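Local coordinates for TonB-dependent siderophore receptor (Pseudomonas aeruginosa 39016, PDB 5NEC), which probably takes up iron-loaded siderophores across the outer membrane of Pseudomonas aeruginosa, in a process powered through TonB, at residues 73-78 with 658-663; 98-103 with 557-562. All blocks are in the same frame, centred on the assembly; numbering follows the deposited sequence.

Interaction 1 (73-78 with 658-663); sequences ALRTVP and GAFYVD
The ring of Phe660 reaches inward from the barrel wall and lies against Arg75 of the plug. Arg75 CG sits over one face of the ring, 4.3 Å from its centroid and displaced toward the rim, a CH-pi contact. From there the extended side chain crosses the ring, bringing Arg75 NE to 3.9 Å from Phe660 CE2. The guanidinium does not lie flat on the phenyl group, the two planes being 55° apart. With chi1 at 88°, Arg75 CG is tucked in over its own main chain, which carries the side chain across the ring. Beside it, the carbonyl Arg75 O comes to 3.5 Å from Phe660 CD1, and Thr76 CG2 lies 4.3 Å from Phe660 CE1. Thr76 OG1 turns back to donate a 2.7 Å hydrogen bond to Ala73 O, and a type I turn runs from Leu74 to Val77. No hydrogen bond joins the two segments directly, though Ser642 of the wall bonds to Arg75 O. The contact thus divides the arginine: its apolar CG lies on the ring, while its charged end is paired with Asp682 of barrel strand 674-688 and Asp72 of the plug, which would probably offset the nearby like charge of Arg680.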
ATOM      1  N   ALA A  73      -8.267   0.737   0.456  1.00 55.10           N
ATOM      2  CA  ALA A  73      -8.548   0.106  -0.833  1.00 56.17           C
ATOM      3  C   ALA A  73      -8.032  -1.330  -0.910  1.00 55.16           C
ATOM      4  O   ALA A  73      -8.698  -2.188  -1.501  1.00 54.76           O
ATOM      5  CB  ALA A  73      -7.954   0.934  -1.972  1.00 57.22           C
ATOM      6  N   LEU A  74      -6.858  -1.587  -0.321  1.00 52.35           N
ATOM      7  CA  LEU A  74      -6.256  -2.928  -0.358  1.00 52.40           C
ATOM      8  C   LEU A  74      -6.922  -3.962   0.568  1.00 51.51           C
ATOM      9  O   LEU A  74      -6.615  -5.139   0.472  1.00 49.29           O
ATOM     10  CB  LEU A  74      -4.742  -2.870  -0.110  1.00 51.82           C
ATOM     11  CG  LEU A  74      -3.905  -2.282  -1.248  1.00 51.86           C
ATOM     12  CD1 LEU A  74      -2.492  -1.986  -0.749  1.00 53.13           C
ATOM     13  CD2 LEU A  74      -3.860  -3.184  -2.487  1.00 53.01           C
ATOM     14  N   ARG A  75      -7.857  -3.543   1.423  1.00 51.20           N
ATOM     15  CA  ARG A  75      -8.672  -4.498   2.175  1.00 51.57           C
ATOM     16  C   ARG A  75      -9.431  -5.483   1.270  1.00 51.89           C
ATOM     17  O   ARG A  75      -9.765  -6.578   1.710  1.00 49.98           O
ATOM     18  CB  ARG A  75      -9.631  -3.784   3.148  1.00 53.69           C
ATOM     19  CG  ARG A  75     -11.005  -3.367   2.612  1.00 57.77           C
ATOM     20  CD  ARG A  75     -11.677  -2.382   3.570  1.00 59.40           C
ATOM     21  NE  ARG A  75     -13.071  -2.066   3.238  1.00 61.01           N
ATOM     22  CZ  ARG A  75     -13.503  -1.052   2.474  1.00 63.32           C
ATOM     23  NH1 ARG A  75     -12.675  -0.194   1.864  1.00 64.62           N
ATOM     24  NH2 ARG A  75     -14.810  -0.901   2.304  1.00 67.14           N
ATOM     25  N   THR A  76      -9.682  -5.086   0.011  1.00 52.04           N
ATOM     26  CA  THR A  76     -10.294  -5.963  -1.004  1.00 51.73           C
ATOM     27  C   THR A  76      -9.398  -7.085  -1.553  1.00 50.03           C
ATOM     28  O   THR A  76      -9.887  -7.962  -2.226  1.00 51.96           O
ATOM     29  CB  THR A  76     -10.837  -5.143  -2.215  1.00 52.23           C
ATOM     30  OG1 THR A  76      -9.803  -4.302  -2.753  1.00 52.95           O
ATOM     31  CG2 THR A  76     -12.015  -4.298  -1.809  1.00 51.74           C
ATOM     32  N   VAL A  77      -8.101  -7.043  -1.297  1.00 51.09           N
ATOM     33  CA  VAL A  77      -7.186  -8.078  -1.754  1.00 51.02           C
ATOM     34  C   VAL A  77      -6.616  -8.783  -0.527  1.00 52.10           C
ATOM     35  O   VAL A  77      -5.782  -8.212   0.183  1.00 51.55           O
ATOM     36  CB  VAL A  77      -6.043  -7.484  -2.599  1.00 49.83           C
ATOM     37  CG1 VAL A  77      -5.090  -8.582  -3.048  1.00 50.08           C
ATOM     38  CG2 VAL A  77      -6.625  -6.753  -3.801  1.00 51.41           C
ATOM     39  N   PRO A  78      -7.027 -10.039  -0.293  1.00 53.83           N
ATOM     40  CA  PRO A  78      -6.672 -10.725   0.955  1.00 52.55           C
ATOM     41  C   PRO A  78      -5.201 -11.064   1.050  1.00 51.89           C
ATOM     42  O   PRO A  78      -4.536 -11.247   0.036  1.00 51.05           O
ATOM     43  CB  PRO A  78      -7.495 -12.011   0.881  1.00 55.17           C
ATOM     44  CG  PRO A  78      -7.549 -12.309  -0.591  1.00 55.58           C
ATOM     45  CD  PRO A  78      -7.642 -10.967  -1.270  1.00 54.52           C
ATOM     46  N   GLY A 658     -19.622  -5.855   1.477  1.00 51.61           N
ATOM     47  CA  GLY A 658     -18.430  -6.652   1.560  1.00 51.57           C
ATOM     48  C   GLY A 658     -18.336  -7.382   2.875  1.00 52.14           C
ATOM     49  O   GLY A 658     -18.816  -6.893   3.886  1.00 52.23           O
ATOM     50  N   ALA A 659     -17.727  -8.561   2.836  1.00 52.21           N
ATOM     51  CA  ALA A 659     -17.384  -9.320   4.024  1.00 51.66           C
ATOM     52  C   ALA A 659     -15.888  -9.591   3.955  1.00 51.25           C
ATOM     53  O   ALA A 659     -15.383 -10.066   2.930  1.00 47.81           O
ATOM     54  CB  ALA A 659     -18.154 -10.624   4.064  1.00 51.94           C
ATOM     55  N   PHE A 660     -15.178  -9.283   5.041  1.00 51.11           N
ATOM     56  CA  PHE A 660     -13.729  -9.434   5.075  1.00 51.83           C
ATOM     57  C   PHE A 660     -13.349 -10.209   6.320  1.00 50.95           C
ATOM     58  O   PHE A 660     -13.733  -9.822   7.412  1.00 53.23           O
ATOM     59  CB  PHE A 660     -13.057  -8.057   5.063  1.00 51.68           C
ATOM     60  CG  PHE A 660     -13.559  -7.150   3.972  1.00 53.53           C
ATOM     61  CD1 PHE A 660     -13.047  -7.237   2.691  1.00 54.35           C
ATOM     62  CD2 PHE A 660     -14.575  -6.228   4.222  1.00 55.20           C
ATOM     63  CE1 PHE A 660     -13.520  -6.412   1.678  1.00 55.52           C
ATOM     64  CE2 PHE A 660     -15.057  -5.408   3.216  1.00 55.68           C
ATOM     65  CZ  PHE A 660     -14.533  -5.503   1.937  1.00 56.06           C
ATOM     66  N   TYR A 661     -12.618 -11.305   6.153  1.00 50.04           N
ATOM     67  CA  TYR A 661     -12.046 -12.038   7.281  1.00 49.70           C
ATOM     68  C   TYR A 661     -10.509 -11.943   7.257  1.00 49.10           C
ATOM     69  O   TYR A 661      -9.882 -12.052   6.197  1.00 52.08           O
ATOM     70  CB  TYR A 661     -12.523 -13.500   7.285  1.00 48.88           C
ATOM     71  CG  TYR A 661     -11.857 -14.343   8.344  1.00 49.54           C
ATOM     72  CD1 TYR A 661     -12.316 -14.332   9.661  1.00 49.24           C
ATOM     73  CD2 TYR A 661     -10.740 -15.135   8.039  1.00 49.56           C
ATOM     74  CE1 TYR A 661     -11.704 -15.091  10.636  1.00 49.38           C
ATOM     75  CE2 TYR A 661     -10.121 -15.903   9.010  1.00 49.45           C
ATOM     76  CZ  TYR A 661     -10.616 -15.875  10.306  1.00 50.43           C
ATOM     77  OH  TYR A 661     -10.010 -16.615  11.283  1.00 52.51           O
ATOM     78  N   VAL A 662      -9.915 -11.714   8.424  1.00 47.24           N
ATOM     79  CA  VAL A 662      -8.461 -11.807   8.594  1.00 47.73           C
ATOM     80  C   VAL A 662      -8.204 -12.642   9.850  1.00 47.90           C
ATOM     81  O   VAL A 662      -8.723 -12.328  10.903  1.00 46.86           O
ATOM     82  CB  VAL A 662      -7.781 -10.416   8.728  1.00 46.12           C
ATOM     83  CG1 VAL A 662      -6.292 -10.565   8.998  1.00 45.95           C
ATOM     84  CG2 VAL A 662      -7.991  -9.580   7.482  1.00 45.06           C
ATOM     85  N   ASP A 663      -7.388 -13.683   9.710  1.00 48.88           N
ATOM     86  CA  ASP A 663      -6.999 -14.594  10.803  1.00 49.87           C
ATOM     87  C   ASP A 663      -6.096 -13.832  11.785  1.00 50.18           C
ATOM     88  O   ASP A 663      -5.702 -12.696  11.515  1.00 50.89           O
ATOM     89  CB  ASP A 663      -6.242 -15.780  10.185  1.00 50.66           C
ATOM     90  CG  ASP A 663      -6.262 -17.033  11.017  1.00 52.27           C
ATOM     91  OD1 ASP A 663      -6.430 -16.969  12.254  1.00 54.97           O
ATOM     92  OD2 ASP A 663      -6.073 -18.108  10.404  1.00 52.22           O
TER

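Interaction 2 (98-103 with 557-562); sequences RGFDAQ and FRTDKD. With C8E ((hydroxyethyloxy)tri(ethyloxy)octane), chain D.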
ATOM      1  N   ARG A  98       2.388 -12.054   0.841  1.00 51.28           N
ATOM      2  CA  ARG A  98       2.789 -13.452   1.050  1.00 52.84           C
ATOM      3  C   ARG A  98       3.826 -13.587   2.165  1.00 55.98           C
ATOM      4  O   ARG A  98       4.829 -14.315   2.031  1.00 55.68           O
ATOM      5  CB  ARG A  98       3.314 -14.078  -0.234  1.00 51.22           C
ATOM      6  CG  ARG A  98       2.256 -14.256  -1.298  1.00 51.53           C
ATOM      7  CD  ARG A  98       2.886 -14.898  -2.519  1.00 51.46           C
ATOM      8  NE  ARG A  98       1.911 -15.250  -3.543  1.00 52.31           N
ATOM      9  CZ  ARG A  98       2.227 -15.733  -4.747  1.00 52.67           C
ATOM     10  NH1 ARG A  98       3.498 -15.926  -5.097  1.00 51.35           N
ATOM     11  NH2 ARG A  98       1.256 -16.027  -5.610  1.00 53.72           N
ATOM     12  N   GLY A  99       3.566 -12.840   3.241  1.00 57.57           N
ATOM     13  CA  GLY A  99       4.387 -12.826   4.430  1.00 59.98           C
ATOM     14  C   GLY A  99       5.768 -12.248   4.307  1.00 61.41           C
ATOM     15  O   GLY A  99       6.640 -12.577   5.111  1.00 60.56           O
ATOM     16  N   PHE A 100       5.960 -11.365   3.328  1.00 64.24           N
ATOM     17  CA  PHE A 100       7.257 -10.731   3.105  1.00 65.71           C
ATOM     18  C   PHE A 100       7.118  -9.217   2.936  1.00 65.45           C
ATOM     19  O   PHE A 100       6.187  -8.719   2.306  1.00 64.25           O
ATOM     20  CB  PHE A 100       7.966 -11.361   1.907  1.00 65.88           C
ATOM     21  CG  PHE A 100       8.404 -12.800   2.134  1.00 67.59           C
ATOM     22  CD1 PHE A 100       9.362 -13.109   3.099  1.00 67.05           C
ATOM     23  CD2 PHE A 100       7.878 -13.850   1.357  1.00 68.49           C
ATOM     24  CE1 PHE A 100       9.773 -14.428   3.304  1.00 67.77           C
ATOM     25  CE2 PHE A 100       8.289 -15.163   1.554  1.00 68.06           C
ATOM     26  CZ  PHE A 100       9.234 -15.452   2.534  1.00 68.25           C
ATOM     27  N   ASP A 101       8.080  -8.508   3.513  1.00 67.87           N
ATOM     28  CA  ASP A 101       8.103  -7.056   3.591  1.00 68.58           C
ATOM     29  C   ASP A 101       8.264  -6.445   2.197  1.00 68.73           C
ATOM     30  O   ASP A 101       9.182  -6.823   1.475  1.00 70.40           O
ATOM     31  CB  ASP A 101       9.281  -6.654   4.485  1.00 69.58           C
ATOM     32  CG  ASP A 101       9.311  -5.178   4.810  1.00 72.31           C
ATOM     33  OD1 ASP A 101       8.744  -4.332   4.065  1.00 74.51           O
ATOM     34  OD2 ASP A 101       9.933  -4.858   5.850  1.00 76.63           O
ATOM     35  N   ALA A 102       7.399  -5.487   1.848  1.00 68.13           N
ATOM     36  CA  ALA A 102       7.389  -4.870   0.520  1.00 69.47           C
ATOM     37  C   ALA A 102       7.371  -3.336   0.529  1.00 73.71           C
ATOM     38  O   ALA A 102       6.835  -2.724  -0.419  1.00 69.97           O
ATOM     39  CB  ALA A 102       6.204  -5.392  -0.271  1.00 68.51           C
ATOM     40  N   GLN A 103       7.967  -2.713   1.560  1.00 78.78           N
ATOM     41  CA  GLN A 103       8.009  -1.232   1.664  1.00 83.11           C
ATOM     42  C   GLN A 103       8.678  -0.585   0.460  1.00 82.58           C
ATOM     43  O   GLN A 103       8.175   0.400  -0.086  1.00 84.70           O
ATOM     44  CB  GLN A 103       8.724  -0.758   2.941  1.00 87.04           C
ATOM     45  CG  GLN A 103      10.209  -1.094   3.064  1.00 89.69           C
ATOM     46  CD  GLN A 103      10.804  -0.650   4.393  1.00 95.29           C
ATOM     47  OE1 GLN A 103      10.121  -0.049   5.238  1.00 96.58           O
ATOM     48  NE2 GLN A 103      12.089  -0.958   4.595  1.00 99.54           N
ATOM     49  N   PHE A 557       1.766 -21.943  -4.467  1.00 55.48           N
ATOM     50  CA  PHE A 557       3.140 -21.474  -4.596  1.00 54.15           C
ATOM     51  C   PHE A 557       3.957 -21.847  -3.378  1.00 53.62           C
ATOM     52  O   PHE A 557       3.411 -22.087  -2.301  1.00 49.79           O
ATOM     53  CB  PHE A 557       3.169 -19.944  -4.794  1.00 53.03           C
ATOM     54  CG  PHE A 557       2.561 -19.209  -3.659  1.00 51.11           C
ATOM     55  CD1 PHE A 557       3.336 -18.832  -2.574  1.00 50.34           C
ATOM     56  CD2 PHE A 557       1.198 -18.988  -3.633  1.00 51.30           C
ATOM     57  CE1 PHE A 557       2.764 -18.206  -1.486  1.00 51.45           C
ATOM     58  CE2 PHE A 557       0.608 -18.351  -2.559  1.00 51.98           C
ATOM     59  CZ  PHE A 557       1.393 -17.947  -1.484  1.00 51.96           C
ATOM     60  N   ARG A 558       5.271 -21.873  -3.577  1.00 55.66           N
ATOM     61  CA  ARG A 558       6.227 -22.014  -2.495  1.00 57.47           C
ATOM     62  C   ARG A 558       7.295 -20.948  -2.660  1.00 56.23           C
ATOM     63  O   ARG A 558       7.870 -20.814  -3.740  1.00 54.82           O
ATOM     64  CB  ARG A 558       6.884 -23.397  -2.513  1.00 59.24           C
ATOM     65  CG  ARG A 558       8.181 -23.449  -1.709  1.00 61.98           C
ATOM     66  CD  ARG A 558       8.674 -24.856  -1.474  1.00 65.38           C
ATOM     67  NE  ARG A 558       7.799 -25.598  -0.580  1.00 67.06           N
ATOM     68  CZ  ARG A 558       8.005 -26.857  -0.203  1.00 71.34           C
ATOM     69  NH1 ARG A 558       9.082 -27.531  -0.647  1.00 73.35           N
ATOM     70  NH2 ARG A 558       7.130 -27.449   0.618  1.00 70.89           N
ATOM     71  N   THR A 559       7.576 -20.237  -1.576  1.00 55.53           N
ATOM     72  CA  THR A 559       8.722 -19.342  -1.505  1.00 57.79           C
ATOM     73  C   THR A 559       9.719 -19.857  -0.456  1.00 59.78           C
ATOM     74  O   THR A 559       9.327 -20.166   0.665  1.00 59.49           O
ATOM     75  CB  THR A 559       8.266 -17.919  -1.142  1.00 57.16           C
ATOM     76  OG1 THR A 559       7.305 -17.479  -2.103  1.00 55.14           O
ATOM     77  CG2 THR A 559       9.443 -16.957  -1.125  1.00 57.12           C
ATOM     78  N   ASP A 560      10.991 -19.968  -0.840  1.00 62.70           N
ATOM     79  CA  ASP A 560      12.079 -20.374   0.062  1.00 65.83           C
ATOM     80  C   ASP A 560      13.072 -19.243   0.108  1.00 67.04           C
ATOM     81  O   ASP A 560      13.457 -18.733  -0.940  1.00 65.84           O
ATOM     82  CB  ASP A 560      12.803 -21.638  -0.446  1.00 66.90           C
ATOM     83  CG  ASP A 560      12.042 -22.927  -0.160  1.00 67.81           C
ATOM     84  OD1 ASP A 560      11.127 -22.954   0.700  1.00 69.14           O
ATOM     85  OD2 ASP A 560      12.378 -23.939  -0.802  1.00 68.34           O
ATOM     86  N   LYS A 561      13.502 -18.876   1.312  1.00 70.81           N
ATOM     87  CA  LYS A 561      14.448 -17.788   1.488  1.00 75.63           C
ATOM     88  C   LYS A 561      15.561 -18.186   2.449  1.00 79.66           C
ATOM     89  O   LYS A 561      15.285 -18.673   3.539  1.00 77.75           O
ATOM     90  CB  LYS A 561      13.707 -16.571   2.004  1.00 76.98           C
ATOM     91  CG  LYS A 561      14.507 -15.280   1.971  1.00 78.43           C
ATOM     92  CD  LYS A 561      13.588 -14.073   2.089  1.00 79.75           C
ATOM     93  CE  LYS A 561      12.551 -14.055   0.970  1.00 83.55           C
ATOM     94  NZ  LYS A 561      12.050 -12.693   0.644  1.00 85.85           N
ATOM     95  N   ASP A 562      16.809 -17.989   2.015  1.00 85.35           N
ATOM     96  CA  ASP A 562      18.005 -18.204   2.839  1.00 89.94           C
ATOM     97  C   ASP A 562      18.567 -16.863   3.311  1.00 94.67           C
ATOM     98  O   ASP A 562      18.524 -15.880   2.573  1.00 95.75           O
ATOM     99  CB  ASP A 562      19.068 -18.996   2.060  1.00 88.36           C
ATOM    100  CG  ASP A 562      18.832 -20.504   2.120  1.00 89.32           C
ATOM    101  OD1 ASP A 562      18.022 -20.967   2.948  1.00 90.21           O
ATOM    102  OD2 ASP A 562      19.466 -21.250   1.352  1.00 89.82           O
TER
HETATM  103  C1  C8E D 802      12.134 -27.760  -2.997  1.00 66.59           C
HETATM  104  C2  C8E D 802      10.938 -28.427  -3.649  1.00 68.56           C
HETATM  105  C3  C8E D 802      10.039 -27.423  -4.374  1.00 69.59           C
HETATM  106  C4  C8E D 802       8.572 -27.861  -4.416  1.00 69.89           C
HETATM  107  C5  C8E D 802       7.756 -27.051  -5.432  1.00 69.83           C
HETATM  108  C6  C8E D 802       6.250 -27.008  -5.128  1.00 68.09           C
HETATM  109  C7  C8E D 802       5.455 -26.393  -6.288  1.00 68.37           C
HETATM  110  C8  C8E D 802       4.159 -25.731  -5.850  1.00 67.85           C
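Arg98 lays its guanidinium flat on the ring of Phe557, centres 3.6 Å apart and planes only 8° from parallel, a stacked cation-pi pair. Arg98 NE stands over the middle of the ring, 3.4 Å from Phe557 CZ, and Arg98 CD adds a CH-pi contact over the same face. The charge is also paired: Arg98 NH2 makes salt bridges to Glu585 and Glu538, on the two flanking strands, which probably fix the rotation of the guanidinium. Two residues on, Phe100 meets two side chains coming from the opposite direction. Lys561, bent at chi3 (-58°), sets its ammonium over one face, with NZ 3.9 Å from the Phe100 ring centroid, a second cation-pi contact. Thr559 CG2 approaches the same ring obliquely, 3.4 Å from Phe100 CE2, while Thr559 OG1 bonds to Asn536. Phe557, Thr559 and Lys561 alternate with Arg558 and Asp560. Arg558, which points away from the plug, pairs through NE with Asp582, and its NH1 comes near C2 of the detergent C8E. Strand 550-561 is flanked in the barrel by 534-545 and 579-589, and its inner side receives the plug segment at short strand 100-101, an edge strand of the plug's three-stranded antiparallel sheet.

How the interactions relate
Both contacts join the plug, near the N-terminus, to the inner side of the 22-stranded barrel typical of TonB-dependent receptors, reaching the same wall from different parts of the plug. Their centres lie 20 Å apart and their nearest atoms about 7 Å apart, without touching; along the chain, 98-103 with 557-562 is nested within the loop closed by 73-78 with 658-663. In each, an arginine of the plug meets a phenylalanine of a barrel strand and is paired with at least one acidic residue of a neighbouring barrel strand. The bound detergent lies beside interaction 2, against the outward-facing Arg558.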